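Local coordinates for protein cytochrome P450 (Bacillus subtilis subsp. subtilis, PDB 4RM4) that probably works as a heme-dependent monooxygenase, using an iron porphyrin to activate molecular oxygen and insert one of its atoms into organic substrates, at residues E118-Q121 with K122-G125; M155-F158 with K159-D163. One frame throughout, in Å; residues are numbered along the deposited sequence.

Overall arrangement
Interaction 1 and interaction 2 are both local arrangements, met in series along the chain. Their centres lie about 21 Å apart and their nearest atoms about 8 Å apart, so they do not touch. Interaction 1 runs from helix 102-123, which corresponds to helix D of the P450 fold, into the loop that follows, about 25 Å from the centre of the chain. Interaction 2 lies within helix 155-165, the counterpart of helix F, about 19 Å from that centre. Neither belongs to the heme site: the side chain of Phe158 comes to about 10 Å from the bound heme, too far for contact. Helix 138-147 touches side chains of both.

Interaction 1: E118-Q121 with K122-G125; sequences ELIQ and KFQG
Phe123 folds its ring back over the preceding turn, onto the backbone of Leu119 and Ile120. From CB the side chain takes the crowded position between backbone N and carbonyl carbon (chi1 60°), which turns the ring back along the helix. Phe123 CG lies 3.9 Å from Ile120 O, the oxygen that sits over one ring face, offset toward the rim. Further out, Phe123 CD2 is 3.3 Å from Leu119 O, which approaches obliquely. Phe123 CE2 comes within 3.6 Å of Ile120 CA, and at the tip Phe123 CZ packs on Ile120 CG1 at 4.2 Å. Phe129 and Leu366 also touch this aromatic side chain. Replacing it with an alanine would probably strip Ile120 and Phe129 of an apolar neighbour and open a gap toward helix 352-369. Two bent i to i+3 hydrogen bonds run through the backbone beneath: Phe123 N donates to Ile120 O at 2.9 Å, with 142° at the hydrogen, and Lys122 N to Leu119 O at 3.2 Å, with 138°. Both donors stand above the carbonyl planes. On another side, Gln124 crosses Ile120 obliquely, Gln124 OE1 4.0 Å from Ile120 CG2, while Gln124 NE2 bonds Ala369 O. The chemistry is thus mixed: backbone hydrogen bonds shape the turn, apolar contacts from Ile120 and Phe123 seat it against helix 352-369, and the Gln124 amide adds a polar tie to the same helix.

Interaction 2: M155-F158 with K159-D163; sequences MEQF and KAWSD
Glu156 O accepts a hydrogen bond from Ala160 N at 2.9 Å, and Phe158 O one from Ser162 N at 3.0 Å; with Lys159 N to Met155 O and Trp161 N to Gln157 O, these make four successive hydrogen bonds of the alpha-helical i to i+4 pattern. Two waters extend the network. One donates to both Glu156 OE2 and Asp163 OD2, bridging two carboxylates whose like charges would otherwise probably disfavour their approach. Glu156 reaches it by a bend at its second torsion (chi2 55°), which brings OE2 back alongside Ala160. The other water donates to Phe158 O at 2.7 Å and pairs with Ser162 OG at 2.8 Å. It also sits over the centre of the Phe158 ring. Phe158 O thus receives two donors. The segment belongs to helix 155-165, equivalent to helix F of the P450 fold; Phe158 and Ser162 touch Leu237 of helix 226-257, the counterpart of helix I. Phe158 also touches Phe195 of helix 177-204, on which Trp161 packs and whose Glu190 OE1 takes the hydrogen bond from Trp161 NE1. On the indole, Gln157 O lies over one face, offset toward the rim. Gln157 CG makes a CH-pi contact with the six-membered ring of Trp161, 4.0 Å from its centroid and 21° off the normal, and the extended side chain runs beside the indole, its amide plane 27° from that of the ring. Phe158 and Trp161 cross at about a right angle, Phe158 CD1 4.0 Å from Trp161 CE3.

Interaction 1: E118-Q121 with K122-G125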
loop_
_atom_site.group_PDB
_atom_site.type_symbol
_atom_site.label_atom_id
_atom_site.label_comp_id
_atom_site.label_asym_id
_atom_site.label_seq_id
_atom_site.Cartn_x
_atom_site.Cartn_y
_atom_site.Cartn_z
ATOM N N GLU A 118 -18.471 1.159 -12.579
ATOM C CA GLU A 118 -19.647 0.697 -11.838
ATOM C C GLU A 118 -19.770 1.354 -10.469
ATOM O O GLU A 118 -20.872 1.687 -10.029
ATOM C CB GLU A 118 -19.640 -0.828 -11.706
ATOM C CG GLU A 118 -19.737 -1.542 -13.038
ATOM C CD GLU A 118 -20.057 -3.017 -12.891
ATOM O OE1 GLU A 118 -20.243 -3.478 -11.745
ATOM O OE2 GLU A 118 -20.125 -3.712 -13.929
ATOM N N LEU A 119 -18.635 1.546 -9.797
ATOM C CA LEU A 119 -18.626 2.240 -8.516
ATOM C C LEU A 119 -19.119 3.666 -8.691
ATOM O O LEU A 119 -19.979 4.134 -7.946
ATOM C CB LEU A 119 -17.215 2.254 -7.920
ATOM C CG LEU A 119 -16.776 0.934 -7.290
ATOM C CD1 LEU A 119 -15.275 0.950 -7.003
ATOM C CD2 LEU A 119 -17.576 0.669 -6.031
ATOM N N ILE A 120 -18.560 4.347 -9.680
ATOM C CA ILE A 120 -18.895 5.741 -9.939
ATOM C C ILE A 120 -20.390 5.926 -10.235
ATOM O O ILE A 120 -21.020 6.864 -9.734
ATOM C CB ILE A 120 -18.027 6.323 -11.071
ATOM C CG1 ILE A 120 -16.559 6.364 -10.625
ATOM C CG2 ILE A 120 -18.523 7.707 -11.454
ATOM C CD1 ILE A 120 -15.587 6.903 -11.658
ATOM N N GLN A 121 -20.953 5.012 -11.024
ATOM C CA GLN A 121 -22.369 5.063 -11.388
ATOM C C GLN A 121 -23.283 5.185 -10.175
ATOM O O GLN A 121 -24.318 5.854 -10.238
ATOM C CB GLN A 121 -22.763 3.840 -12.228
ATOM C CG GLN A 121 -22.489 3.983 -13.718
ATOM C CD GLN A 121 -22.582 2.665 -14.469
ATOM O OE1 GLN A 121 -22.450 1.591 -13.879
ATOM N NE2 GLN A 121 -22.803 2.742 -15.780
ATOM N N LYS A 122 -22.895 4.551 -9.071
ATOM C CA LYS A 122 -23.700 4.563 -7.853
ATOM C C LYS A 122 -23.812 5.952 -7.218
ATOM O O LYS A 122 -24.817 6.256 -6.574
ATOM C CB LYS A 122 -23.162 3.555 -6.826
ATOM C CG LYS A 122 -23.239 2.097 -7.253
ATOM C CD LYS A 122 -22.870 1.168 -6.094
ATOM C CE LYS A 122 -22.795 -0.286 -6.530
ATOM N NZ LYS A 122 -24.111 -0.813 -6.992
ATOM N N PHE A 123 -22.792 6.797 -7.390
ATOM C CA PHE A 123 -22.837 8.134 -6.793
ATOM C C PHE A 123 -22.750 9.282 -7.802
ATOM O O PHE A 123 -22.572 10.440 -7.420
ATOM C CB PHE A 123 -21.805 8.290 -5.660
ATOM C CG PHE A 123 -20.373 8.089 -6.083
ATOM C CD1 PHE A 123 -19.576 9.172 -6.427
ATOM C CD2 PHE A 123 -19.812 6.824 -6.104
ATOM C CE1 PHE A 123 -18.257 8.995 -6.790
ATOM C CE2 PHE A 123 -18.486 6.638 -6.477
ATOM C CZ PHE A 123 -17.709 7.726 -6.819
ATOM N N GLN A 124 -22.913 8.944 -9.078
ATOM C CA GLN A 124 -22.778 9.881 -10.196
ATOM C C GLN A 124 -23.721 11.093 -10.147
ATOM O O GLN A 124 -23.432 12.138 -10.734
ATOM C CB GLN A 124 -22.986 9.125 -11.513
ATOM C CG GLN A 124 -23.018 10.003 -12.757
ATOM C CD GLN A 124 -21.631 10.331 -13.280
ATOM O OE1 GLN A 124 -21.029 9.539 -14.007
ATOM N NE2 GLN A 124 -21.118 11.505 -12.920
ATOM N N GLY A 125 -24.850 10.958 -9.460
ATOM C CA GLY A 125 -25.838 12.027 -9.439
ATOM C C GLY A 125 -25.883 12.875 -8.178
ATOM O O GLY A 125 -26.716 13.777 -8.058
#

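Interaction 2: M155-F158 with K159-D163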
loop_
_atom_site.group_PDB
_atom_site.type_symbol
_atom_site.label_atom_id
_atom_site.label_comp_id
_atom_site.label_asym_id
_atom_site.label_seq_id
_atom_site.Cartn_x
_atom_site.Cartn_y
_atom_site.Cartn_z
ATOM N N MET A 155 -18.649 -13.120 -3.105
ATOM C CA MET A 155 -18.071 -11.804 -2.899
ATOM C C MET A 155 -18.266 -11.169 -1.515
ATOM O O MET A 155 -17.366 -10.482 -1.040
ATOM C CB MET A 155 -18.550 -10.847 -3.991
ATOM C CG MET A 155 -17.972 -11.175 -5.358
ATOM S SD MET A 155 -16.197 -10.855 -5.424
ATOM C CE MET A 155 -16.179 -9.061 -5.351
ATOM N N GLU A 156 -19.417 -11.373 -0.870
ATOM C CA GLU A 156 -19.659 -10.706 0.424
ATOM C C GLU A 156 -18.844 -11.309 1.554
ATOM O O GLU A 156 -18.363 -10.605 2.443
ATOM C CB GLU A 156 -21.137 -10.705 0.815
ATOM C CG GLU A 156 -21.380 -10.197 2.249
ATOM C CD GLU A 156 -20.784 -8.803 2.511
ATOM O OE1 GLU A 156 -20.899 -7.915 1.636
ATOM O OE2 GLU A 156 -20.197 -8.596 3.603
ATOM N N GLN A 157 -18.699 -12.623 1.519
ATOM C CA GLN A 157 -17.942 -13.333 2.531
ATOM C C GLN A 157 -16.495 -12.876 2.442
ATOM O O GLN A 157 -15.801 -12.719 3.443
ATOM C CB GLN A 157 -18.045 -14.829 2.249
ATOM C CG GLN A 157 -17.621 -15.725 3.382
ATOM C CD GLN A 157 -17.847 -17.187 3.040
ATOM O OE1 GLN A 157 -18.182 -17.527 1.900
ATOM N NE2 GLN A 157 -17.670 -18.058 4.025
ATOM N N PHE A 158 -16.045 -12.666 1.215
ATOM C CA PHE A 158 -14.678 -12.239 0.972
ATOM C C PHE A 158 -14.453 -10.809 1.454
ATOM O O PHE A 158 -13.475 -10.519 2.130
ATOM C CB PHE A 158 -14.366 -12.345 -0.514
ATOM C CG PHE A 158 -12.910 -12.257 -0.827
ATOM C CD1 PHE A 158 -12.083 -13.337 -0.599
ATOM C CD2 PHE A 158 -12.374 -11.103 -1.339
ATOM C CE1 PHE A 158 -10.732 -13.263 -0.881
ATOM C CE2 PHE A 158 -11.023 -11.026 -1.632
ATOM C CZ PHE A 158 -10.212 -12.117 -1.404
ATOM N N LYS A 159 -15.367 -9.918 1.096
ATOM C CA LYS A 159 -15.325 -8.543 1.571
ATOM C C LYS A 159 -15.298 -8.489 3.099
ATOM O O LYS A 159 -14.542 -7.730 3.688
ATOM C CB LYS A 159 -16.525 -7.770 1.028
ATOM C CG LYS A 159 -16.609 -6.327 1.493
ATOM C CD LYS A 159 -15.435 -5.512 0.958
ATOM C CE LYS A 159 -15.710 -4.019 1.051
ATOM N NZ LYS A 159 -14.619 -3.196 0.454
ATOM N N ALA A 160 -16.121 -9.319 3.735
ATOM C CA ALA A 160 -16.193 -9.361 5.192
ATOM C C ALA A 160 -14.849 -9.702 5.827
ATOM O O ALA A 160 -14.460 -9.104 6.831
ATOM C CB ALA A 160 -17.257 -10.353 5.642
ATOM N N TRP A 161 -14.156 -10.675 5.242
ATOM C CA TRP A 161 -12.792 -11.016 5.646
ATOM C C TRP A 161 -11.829 -9.839 5.460
ATOM O O TRP A 161 -10.993 -9.567 6.328
ATOM C CB TRP A 161 -12.290 -12.206 4.832
ATOM C CG TRP A 161 -12.878 -13.521 5.243
ATOM C CD1 TRP A 161 -13.201 -13.916 6.505
ATOM C CD2 TRP A 161 -13.219 -14.611 4.381
ATOM N NE1 TRP A 161 -13.720 -15.191 6.486
ATOM C CE2 TRP A 161 -13.744 -15.638 5.191
ATOM C CE3 TRP A 161 -13.134 -14.819 2.997
ATOM C CZ2 TRP A 161 -14.182 -16.853 4.669
ATOM C CZ3 TRP A 161 -13.568 -16.026 2.481
ATOM C CH2 TRP A 161 -14.086 -17.027 3.315
ATOM N N SER A 162 -11.937 -9.148 4.327
ATOM C CA SER A 162 -11.053 -8.008 4.069
ATOM C C SER A 162 -11.274 -6.886 5.069
ATOM O O SER A 162 -10.335 -6.168 5.428
ATOM C CB SER A 162 -11.200 -7.491 2.636
ATOM O OG SER A 162 -10.454 -8.292 1.743
ATOM N N ASP A 163 -12.515 -6.734 5.527
ATOM C CA ASP A 163 -12.817 -5.740 6.559
ATOM C C ASP A 163 -12.150 -6.091 7.875
ATOM O O ASP A 163 -11.590 -5.230 8.557
ATOM C CB ASP A 163 -14.325 -5.621 6.789
ATOM C CG ASP A 163 -15.034 -4.974 5.634
ATOM O OD1 ASP A 163 -14.350 -4.315 4.816
ATOM O OD2 ASP A 163 -16.270 -5.119 5.539
HETATM O O HOH W 1 -18.528 -6.555 4.872
HETATM O O HOH W 2 -10.868 -11.023 1.519
#